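Long-range contacts in predicted ATPase involved in replication control, Cdc46/Mcm family (PDB 3F8T), which probably binds ATP and single-stranded DNA and may act as a helicase in DNA replication: residues Leu159-Leu164 with Leu175-Lys180; Ile119-Val124 with Ala137-Gly142; Leu145-Leu150 with Ser169-Ala174. The protein carries 2 engineered substitutions. All blocks are in the same frame, centred on the assembly; numbering follows the deposited sequence.

Contact 1: residues Leu159-Leu164 with Leu175-Lys180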
loop_
_atom_site.group_PDB
_atom_site.type_symbol
_atom_site.label_atom_id
_atom_site.label_comp_id
_atom_site.label_asym_id
_atom_site.label_seq_id
_atom_site.Cartn_x
_atom_site.Cartn_y
_atom_site.Cartn_z
ATOM N N LEU A 159 5.243 -6.320 -2.383
ATOM C CA LEU A 159 5.974 -5.158 -2.889
ATOM C C LEU A 159 5.220 -4.542 -4.058
ATOM O O LEU A 159 4.666 -5.265 -4.878
ATOM C CB LEU A 159 7.384 -5.570 -3.351
ATOM C CG LEU A 159 8.474 -4.504 -3.408
ATOM C CD1 LEU A 159 8.741 -3.937 -2.007
ATOM C CD2 LEU A 159 9.750 -5.127 -4.001
ATOM N N ARG A 160 5.178 -3.213 -4.112
ATOM C CA ARG A 160 4.721 -2.526 -5.309
ATOM C C ARG A 160 5.918 -2.183 -6.201
ATOM O O ARG A 160 6.885 -1.570 -5.757
ATOM C CB ARG A 160 3.946 -1.265 -4.957
ATOM C CG ARG A 160 3.232 -0.658 -6.131
ATOM C CD ARG A 160 2.124 0.284 -5.660
ATOM N NE ARG A 160 1.638 1.079 -6.781
ATOM C CZ ARG A 160 2.164 2.239 -7.152
ATOM N NH1 ARG A 160 1.657 2.884 -8.204
ATOM N NH2 ARG A 160 3.181 2.768 -6.473
ATOM N N VAL A 161 5.828 -2.566 -7.469
ATOM C CA VAL A 161 6.969 -2.479 -8.371
ATOM C C VAL A 161 6.587 -1.942 -9.749
ATOM O O VAL A 161 5.443 -2.085 -10.187
ATOM C CB VAL A 161 7.661 -3.874 -8.516
ATOM C CG1 VAL A 161 8.171 -4.357 -7.165
ATOM C CG2 VAL A 161 6.695 -4.911 -9.119
ATOM N N GLU A 162 7.537 -1.281 -10.409
ATOM C CA GLU A 162 7.463 -1.108 -11.850
ATOM C C GLU A 162 8.517 -2.007 -12.486
ATOM O O GLU A 162 9.695 -2.006 -12.078
ATOM C CB GLU A 162 7.639 0.351 -12.292
ATOM C CG GLU A 162 7.360 0.549 -13.799
ATOM C CD GLU A 162 7.227 2.011 -14.235
ATOM O OE1 GLU A 162 7.774 2.902 -13.548
ATOM O OE2 GLU A 162 6.585 2.265 -15.293
ATOM N N ILE A 163 8.083 -2.799 -13.462
ATOM C CA ILE A 163 8.972 -3.759 -14.115
ATOM C C ILE A 163 9.011 -3.456 -15.590
ATOM O O ILE A 163 7.975 -3.426 -16.268
ATOM C CB ILE A 163 8.532 -5.237 -13.931
ATOM C CG1 ILE A 163 8.384 -5.588 -12.454
ATOM C CG2 ILE A 163 9.558 -6.217 -14.591
ATOM C CD1 ILE A 163 7.984 -7.042 -12.192
ATOM N N LEU A 164 10.216 -3.233 -16.084
ATOM C CA LEU A 164 10.436 -3.062 -17.500
ATOM C C LEU A 164 10.862 -4.403 -18.072
ATOM O O LEU A 164 11.622 -5.136 -17.437
ATOM C CB LEU A 164 11.525 -2.033 -17.702
ATOM C CG LEU A 164 11.283 -1.080 -18.851
ATOM C CD1 LEU A 164 11.429 0.349 -18.340
ATOM C CD2 LEU A 164 12.288 -1.386 -19.933
ATOM N N LEU A 175 13.660 -6.913 -17.553
ATOM C CA LEU A 175 14.961 -6.279 -17.799
ATOM C C LEU A 175 15.415 -5.461 -16.590
ATOM O O LEU A 175 16.601 -5.396 -16.283
ATOM C CB LEU A 175 14.876 -5.359 -19.020
ATOM C CG LEU A 175 14.707 -6.051 -20.374
ATOM C CD1 LEU A 175 14.275 -5.025 -21.412
ATOM C CD2 LEU A 175 15.996 -6.771 -20.810
ATOM N N GLU A 176 14.459 -4.817 -15.926
ATOM C CA GLU A 176 14.734 -4.121 -14.665
ATOM C C GLU A 176 13.487 -4.041 -13.787
ATOM O O GLU A 176 12.361 -4.108 -14.281
ATOM C CB GLU A 176 15.351 -2.721 -14.855
ATOM C CG GLU A 176 14.925 -1.929 -16.074
ATOM C CD GLU A 176 15.725 -0.622 -16.234
ATOM O OE1 GLU A 176 15.707 0.214 -15.298
ATOM O OE2 GLU A 176 16.363 -0.421 -17.296
ATOM N N VAL A 177 13.724 -3.894 -12.484
ATOM C CA VAL A 177 12.672 -3.855 -11.472
ATOM C C VAL A 177 12.930 -2.613 -10.624
ATOM O O VAL A 177 14.053 -2.424 -10.148
ATOM C CB VAL A 177 12.682 -5.135 -10.592
ATOM C CG1 VAL A 177 11.757 -4.978 -9.374
ATOM C CG2 VAL A 177 12.268 -6.350 -11.409
ATOM N N HIS A 178 11.918 -1.753 -10.506
ATOM C CA HIS A 178 11.992 -0.558 -9.674
ATOM C C HIS A 178 10.977 -0.658 -8.547
ATOM O O HIS A 178 9.782 -0.752 -8.802
ATOM C CB HIS A 178 11.731 0.695 -10.504
ATOM C CG HIS A 178 12.723 0.910 -11.608
ATOM N ND1 HIS A 178 14.023 1.304 -11.375
ATOM C CD2 HIS A 178 12.602 0.786 -12.950
ATOM C CE1 HIS A 178 14.663 1.410 -12.527
ATOM N NE2 HIS A 178 13.823 1.101 -13.498
ATOM N N LYS A 179 11.472 -0.665 -7.309
ATOM C CA LYS A 179 10.624 -0.659 -6.118
ATOM C C LYS A 179 9.879 0.672 -6.065
ATOM O O LYS A 179 10.438 1.726 -6.399
ATOM C CB LYS A 179 11.474 -0.865 -4.853
ATOM C CG LYS A 179 10.683 -1.345 -3.638
ATOM C CD LYS A 179 11.368 -1.024 -2.288
ATOM C CE LYS A 179 12.611 -1.868 -2.038
ATOM N NZ LYS A 179 13.031 -1.819 -0.591
ATOM N N LYS A 180 8.607 0.623 -5.683
ATOM C CA LYS A 180 7.772 1.814 -5.570
ATOM C C LYS A 180 7.223 1.912 -4.146
ATOM O O LYS A 180 7.276 0.927 -3.395
ATOM C CB LYS A 180 6.593 1.752 -6.558
ATOM C CG LYS A 180 6.980 1.782 -8.050
ATOM C CD LYS A 180 7.618 3.115 -8.433
ATOM C CE LYS A 180 8.049 3.146 -9.879
ATOM N NZ LYS A 180 8.724 4.444 -10.184
HETATM O O HOH W 1 6.281 -1.354 -2.024
HETATM O O HOH W 2 10.103 2.757 -12.885
#

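Contact 2: residues Ile119-Val124 with Ala137-Gly142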
loop_
_atom_site.group_PDB
_atom_site.type_symbol
_atom_site.label_atom_id
_atom_site.label_comp_id
_atom_site.label_asym_id
_atom_site.label_seq_id
_atom_site.Cartn_x
_atom_site.Cartn_y
_atom_site.Cartn_z
ATOM N N ILE A 119 7.827 -3.083 -22.787
ATOM C CA ILE A 119 6.773 -2.431 -22.022
ATOM C C ILE A 119 7.204 -2.276 -20.566
ATOM O O ILE A 119 8.187 -2.892 -20.140
ATOM C CB ILE A 119 5.422 -3.235 -22.071
ATOM C CG1 ILE A 119 5.499 -4.506 -21.210
ATOM C CG2 ILE A 119 5.029 -3.564 -23.533
ATOM C CD1 ILE A 119 4.162 -5.070 -20.797
ATOM N N SER A 120 6.456 -1.474 -19.802
ATOM C CA SER A 120 6.523 -1.600 -18.343
ATOM C C SER A 120 5.154 -1.991 -17.795
ATOM O O SER A 120 4.115 -1.694 -18.408
ATOM C CB SER A 120 7.058 -0.328 -17.668
ATOM O OG SER A 120 6.036 0.620 -17.448
ATOM N N ILE A 121 5.169 -2.720 -16.684
ATOM C CA ILE A 121 3.967 -2.939 -15.886
ATOM C C ILE A 121 4.198 -2.350 -14.504
ATOM O O ILE A 121 5.343 -2.169 -14.084
ATOM C CB ILE A 121 3.563 -4.445 -15.796
ATOM C CG1 ILE A 121 4.649 -5.310 -15.128
ATOM C CG2 ILE A 121 3.195 -4.962 -17.180
ATOM C CD1 ILE A 121 4.174 -6.723 -14.716
ATOM N N GLU A 122 3.112 -2.051 -13.801
ATOM C CA GLU A 122 3.220 -1.607 -12.435
ATOM C C GLU A 122 2.108 -2.233 -11.607
ATOM O O GLU A 122 0.946 -2.243 -12.023
ATOM C CB GLU A 122 3.137 -0.086 -12.382
ATOM C CG GLU A 122 3.343 0.516 -10.997
ATOM C CD GLU A 122 3.204 2.020 -11.039
ATOM O OE1 GLU A 122 2.074 2.500 -11.240
ATOM O OE2 GLU A 122 4.225 2.720 -10.901
ATOM N N GLY A 123 2.478 -2.781 -10.455
ATOM C CA GLY A 123 1.496 -3.275 -9.506
ATOM C C GLY A 123 2.093 -3.997 -8.319
ATOM O O GLY A 123 3.256 -3.796 -7.987
ATOM N N VAL A 124 1.280 -4.832 -7.682
ATOM C CA VAL A 124 1.643 -5.499 -6.418
ATOM C C VAL A 124 1.998 -6.946 -6.691
ATOM O O VAL A 124 1.272 -7.637 -7.405
ATOM C CB VAL A 124 0.493 -5.408 -5.353
ATOM C CG1 VAL A 124 0.836 -6.197 -4.068
ATOM C CG2 VAL A 124 0.208 -3.938 -4.992
ATOM N N ALA A 137 7.653 -14.453 -10.877
ATOM C CA ALA A 137 6.710 -13.714 -10.054
ATOM C C ALA A 137 5.372 -13.585 -10.763
ATOM O O ALA A 137 5.282 -13.696 -12.005
ATOM C CB ALA A 137 7.274 -12.342 -9.700
ATOM N N ILE A 138 4.319 -13.376 -9.974
ATOM C CA ILE A 138 3.028 -12.981 -10.536
ATOM C C ILE A 138 2.730 -11.589 -9.991
ATOM O O ILE A 138 2.821 -11.377 -8.772
ATOM C CB ILE A 138 1.896 -13.935 -10.149
ATOM C CG1 ILE A 138 2.102 -15.325 -10.775
ATOM C CG2 ILE A 138 0.533 -13.341 -10.559
ATOM C CD1 ILE A 138 1.245 -16.392 -10.091
ATOM N N VAL A 139 2.400 -10.658 -10.889
ATOM C CA VAL A 139 2.116 -9.272 -10.497
ATOM C C VAL A 139 0.674 -8.846 -10.826
ATOM O O VAL A 139 0.235 -8.922 -11.982
ATOM C CB VAL A 139 3.125 -8.276 -11.174
ATOM C CG1 VAL A 139 2.826 -6.859 -10.788
ATOM C CG2 VAL A 139 4.576 -8.627 -10.813
ATOM N N ASP A 140 -0.038 -8.358 -9.812
ATOM C CA ASP A 140 -1.383 -7.793 -9.991
ATOM C C ASP A 140 -1.240 -6.351 -10.472
ATOM O O ASP A 140 -0.854 -5.464 -9.702
ATOM C CB ASP A 140 -2.166 -7.867 -8.667
ATOM C CG ASP A 140 -3.554 -7.199 -8.738
ATOM O OD1 ASP A 140 -4.044 -6.833 -9.834
ATOM O OD2 ASP A 140 -4.146 -7.026 -7.654
ATOM N N THR A 141 -1.536 -6.122 -11.750
ATOM C CA THR A 141 -1.420 -4.773 -12.325
ATOM C C THR A 141 -2.735 -3.975 -12.242
ATOM O O THR A 141 -2.850 -2.885 -12.799
ATOM C CB THR A 141 -0.929 -4.805 -13.789
ATOM O OG1 THR A 141 -1.852 -5.549 -14.581
ATOM C CG2 THR A 141 0.438 -5.456 -13.898
ATOM N N GLY A 142 -3.715 -4.514 -11.533
ATOM C CA GLY A 142 -4.994 -3.817 -11.369
ATOM C C GLY A 142 -6.123 -4.581 -12.027
ATOM O O GLY A 142 -7.090 -4.943 -11.358
HETATM O O HOH W 3 -0.934 -1.006 -13.796
#

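Contact 3: residues Leu145-Leu150 with Ser169-Ala174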
loop_
_atom_site.group_PDB
_atom_site.type_symbol
_atom_site.label_atom_id
_atom_site.label_comp_id
_atom_site.label_asym_id
_atom_site.label_seq_id
_atom_site.Cartn_x
_atom_site.Cartn_y
_atom_site.Cartn_z
ATOM N N LEU A 145 -3.508 -10.439 -13.706
ATOM C CA LEU A 145 -2.312 -10.960 -13.061
ATOM C C LEU A 145 -1.300 -11.315 -14.147
ATOM O O LEU A 145 -1.639 -12.003 -15.118
ATOM C CB LEU A 145 -2.654 -12.175 -12.209
ATOM C CG LEU A 145 -3.721 -11.967 -11.136
ATOM C CD1 LEU A 145 -4.026 -13.299 -10.439
ATOM C CD2 LEU A 145 -3.304 -10.892 -10.132
ATOM N N VAL A 146 -0.070 -10.832 -13.993
ATOM C CA VAL A 146 0.949 -10.935 -15.041
ATOM C C VAL A 146 2.084 -11.841 -14.586
ATOM O O VAL A 146 2.644 -11.635 -13.515
ATOM C CB VAL A 146 1.505 -9.531 -15.402
ATOM C CG1 VAL A 146 2.669 -9.631 -16.397
ATOM C CG2 VAL A 146 0.387 -8.652 -15.956
ATOM N N ALA A 147 2.412 -12.856 -15.388
ATOM C CA ALA A 147 3.544 -13.724 -15.060
ATOM C C ALA A 147 4.828 -13.042 -15.496
ATOM O O ALA A 147 4.870 -12.447 -16.580
ATOM C CB ALA A 147 3.398 -15.104 -15.756
ATOM N N VAL A 148 5.870 -13.149 -14.666
ATOM C CA VAL A 148 7.165 -12.489 -14.897
ATOM C C VAL A 148 8.327 -13.452 -14.680
ATOM O O VAL A 148 8.419 -14.090 -13.620
ATOM C CB VAL A 148 7.367 -11.241 -13.957
ATOM C CG1 VAL A 148 8.634 -10.490 -14.329
ATOM C CG2 VAL A 148 6.155 -10.282 -14.005
ATOM N N ARG A 149 9.196 -13.573 -15.689
ATOM C CA ARG A 149 10.479 -14.266 -15.548
ATOM C C ARG A 149 11.479 -13.222 -15.096
ATOM O O ARG A 149 11.674 -12.207 -15.775
ATOM C CB ARG A 149 10.913 -14.917 -16.869
ATOM C CG ARG A 149 10.250 -16.253 -17.154
ATOM C CD ARG A 149 10.829 -16.900 -18.430
ATOM N NE ARG A 149 10.375 -16.188 -19.622
ATOM C CZ ARG A 149 9.302 -16.509 -20.338
ATOM N NH1 ARG A 149 8.559 -17.560 -20.006
ATOM N NH2 ARG A 149 8.965 -15.771 -21.386
ATOM N N LEU A 150 12.087 -13.461 -13.936
ATOM C CA LEU A 150 12.833 -12.410 -13.236
ATOM C C LEU A 150 14.269 -12.210 -13.705
ATOM O O LEU A 150 14.801 -11.107 -13.591
ATOM C CB LEU A 150 12.782 -12.608 -11.718
ATOM C CG LEU A 150 11.397 -12.434 -11.070
ATOM C CD1 LEU A 150 11.412 -12.974 -9.655
ATOM C CD2 LEU A 150 10.962 -10.969 -11.086
ATOM N N SER A 169 5.060 -14.492 -25.174
ATOM C CA SER A 169 3.959 -15.436 -24.942
ATOM C C SER A 169 3.335 -15.298 -23.550
ATOM O O SER A 169 3.465 -16.189 -22.701
ATOM C CB SER A 169 4.404 -16.877 -25.215
ATOM O OG SER A 169 4.881 -17.012 -26.549
ATOM N N ALA A 170 2.672 -14.166 -23.331
ATOM C CA ALA A 170 1.945 -13.890 -22.086
ATOM C C ALA A 170 2.806 -13.905 -20.816
ATOM O O ALA A 170 2.265 -13.982 -19.706
ATOM C CB ALA A 170 0.717 -14.833 -21.937
ATOM N N THR A 171 4.129 -13.841 -20.980
ATOM C CA THR A 171 5.073 -13.661 -19.867
ATOM C C THR A 171 5.980 -12.452 -20.130
ATOM O O THR A 171 6.487 -12.265 -21.245
ATOM C CB THR A 171 5.940 -14.931 -19.619
ATOM O OG1 THR A 171 5.099 -16.020 -19.198
ATOM C CG2 THR A 171 7.002 -14.690 -18.539
ATOM N N LEU A 172 6.186 -11.638 -19.096
ATOM C CA LEU A 172 7.092 -10.511 -19.191
ATOM C C LEU A 172 8.477 -10.973 -18.779
ATOM O O LEU A 172 8.667 -11.436 -17.651
ATOM C CB LEU A 172 6.619 -9.355 -18.286
ATOM C CG LEU A 172 7.423 -8.049 -18.377
ATOM C CD1 LEU A 172 7.200 -7.397 -19.746
ATOM C CD2 LEU A 172 7.037 -7.095 -17.273
ATOM N N ASP A 173 9.437 -10.873 -19.700
ATOM C CA ASP A 173 10.830 -11.125 -19.378
ATOM C C ASP A 173 11.444 -9.848 -18.835
ATOM O O ASP A 173 11.729 -8.919 -19.580
ATOM C CB ASP A 173 11.604 -11.616 -20.615
ATOM C CG ASP A 173 11.338 -13.078 -20.909
ATOM O OD1 ASP A 173 11.690 -13.916 -20.050
ATOM O OD2 ASP A 173 10.793 -13.391 -21.988
ATOM N N ALA A 174 11.658 -9.820 -17.528
ATOM C CA ALA A 174 12.110 -8.626 -16.843
ATOM C C ALA A 174 13.515 -8.206 -17.276
ATOM O O ALA A 174 14.432 -9.039 -17.365
ATOM C CB ALA A 174 12.034 -8.836 -15.310
HETATM O O HOH W 4 0.789 -13.186 -17.698
#

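Contact 1: residues Leu159-Leu164 with Leu175-Lys180
Strands 160-164 and 176-180 run antiparallel, their short axes 154° apart in direction, with Glu-162 and His-178 forming a hydrogen-bonded pair at the middle. There His-178 N gives a bond of 2.7 Å to Glu-162 O. Near the far end the pairing slips: Leu-164 O accepts from Leu-175 N at 2.7 Å and also from Glu-176 N at 3.2 Å, a classic beta bulge that coincides with the corner the chain turns at Leu-175.

The two faces of the pair differ in chemistry. On one, Ile-163 and Val-177 lie side by side and point the same way, CG1 of Ile-163 4.1 Å from CG2 of Val-177. On the other, Lys-180 folds at its second torsion (chi2 -65°), which carries its CE back over Glu-162, 3.7 Å from that residue's CB. The ion pair between Lys-180 NZ and Glu-162 OE1 is long at 3.8 Å. OE2 of the same carboxylate turns to Ser-120. Arg-160 lays its NH2 3.6 Å from Lys-180 CB, while its NH1 makes a salt bridge to Glu-122.

In this part of the OB fold, backbone bonds therefore set the pairing, the face of Val-161, Ile-163 and Val-177 is mostly apolar, and the other gathers acidic and basic side chains, among them Arg-160, Glu-162 and Lys-180, whose charges probably offset one another in part.

Contact 2: residues Ile119-Val124 with Ala137-Gly142
Ile-121 meets Val-139 and Thr-141 because its CG1 stands between the backbone N and the carbonyl carbon (chi1 61°), which aims CD1 at Val-139 CB, 4.0 Å away. In Thr-141 it is OG1 that takes the position between N and C (chi1 60°), putting CG2 beside the backbone N and 3.8 Å from Ile-121 CB; the two side chains cross at about a right angle. Val-139 brings CG1 against the backbone of the opposing strand, 3.9 Å from Gly-123 C.

Glycine at this point permits the close approach. Gly-123 CA lies 3.2 Å from Asp-140 O in a CA-H...O contact, and a side chain there would run into that oxygen. One residue on, Val-124 and Asp-140 form an antiparallel hydrogen-bonded pair, with Asp-140 N giving to Val-124 O at 2.8 Å and Val-124 N to Asp-140 O at 3.0 Å. The Asp-140 carboxylate then closes an Asx turn: OD1 accepts from Gly-142 N at 2.9 Å, from above the carboxylate plane, as the strand ends.

The short axes stand 91° apart, so the strands of hairpin 118-130/134-140 splay strongly here, as in the curled sheet of an OB fold. Strand 160-168 pairs with 118-130, strand 145-149 pairs with 134-140, and Leu-172 of strand 171-174 packs on Ile-121.

Contact 3: residues Leu145-Leu150 with Ser169-Ala174
Asp-173 OD1 is gripped twice, by Arg-149 NE at 2.7 Å and by His-151 NE2. The arginine holds the carboxylate side-on, its NH2 reaching Asp-173 OD2 at 3.1 Å with a nearly straight N-H (174°). Both oxygens are met on their syn sides and lie close to the guanidinium plane, although that plane and the carboxylate are turned 37° apart. A bend at the third torsion of Arg-149 (chi3 -72°) swings the guanidinium back over Thr-171, whose CG2 sits 3.4 Å from Arg-149 CZ, over the centre of one face. The group is thus held at its edge by charge and over a face by a methyl. Replacing Arg-149 with a leucine would probably leave the buried Asp-173 carboxylate without its main counter-charge and uncover the Thr-171 methyl.

Beneath the salt bridge the strands are parallel, with Val-148 opposite Leu-172 and Arg-149 opposite Asp-173. Leu-172 N gives to Ala-147 O at 3.0 Å, Arg-149 N to Leu-172 O at 2.9 Å, and Ala-174 N to Arg-149 O at 3.0 Å. On the face away from the ion pair, Val-148 CG1 packs 3.9 Å from Ala-174 CB.

Strand 145-149 lies between two partners: 171-174 in parallel and 134-140 antiparallel. Strand 171-174 in turn pairs with 160-168, and Val-148 and Leu-172 both touch Ile-163 in the interior of the OB fold.

How the contacts relate
The three contacts illustrate how a small OB fold is built by passing one curled sheet from strand to strand. Contacts 1 and 2, with centres about 8 Å apart, meet where strands 160-168 and 118-130 pair: Ile-163 N lies 2.9 Å from Ile-121 O, a probable hydrogen bond. Contacts 2 and 3, about 9 Å apart by centres, join through strands 134-140 and 145-149, Val-148 N lying 2.8 Å from Ala-137 O. Contact 3 comes back to contact 1, about 12 Å away between centres, through the neighbouring strands 160-168 and 171-174 and through the interior, with Ile-163 CG2 3.7 Å from Ala-174 CB. In sequence contacts 1 and 3 interleave, whereas contact 2 closes before either opens.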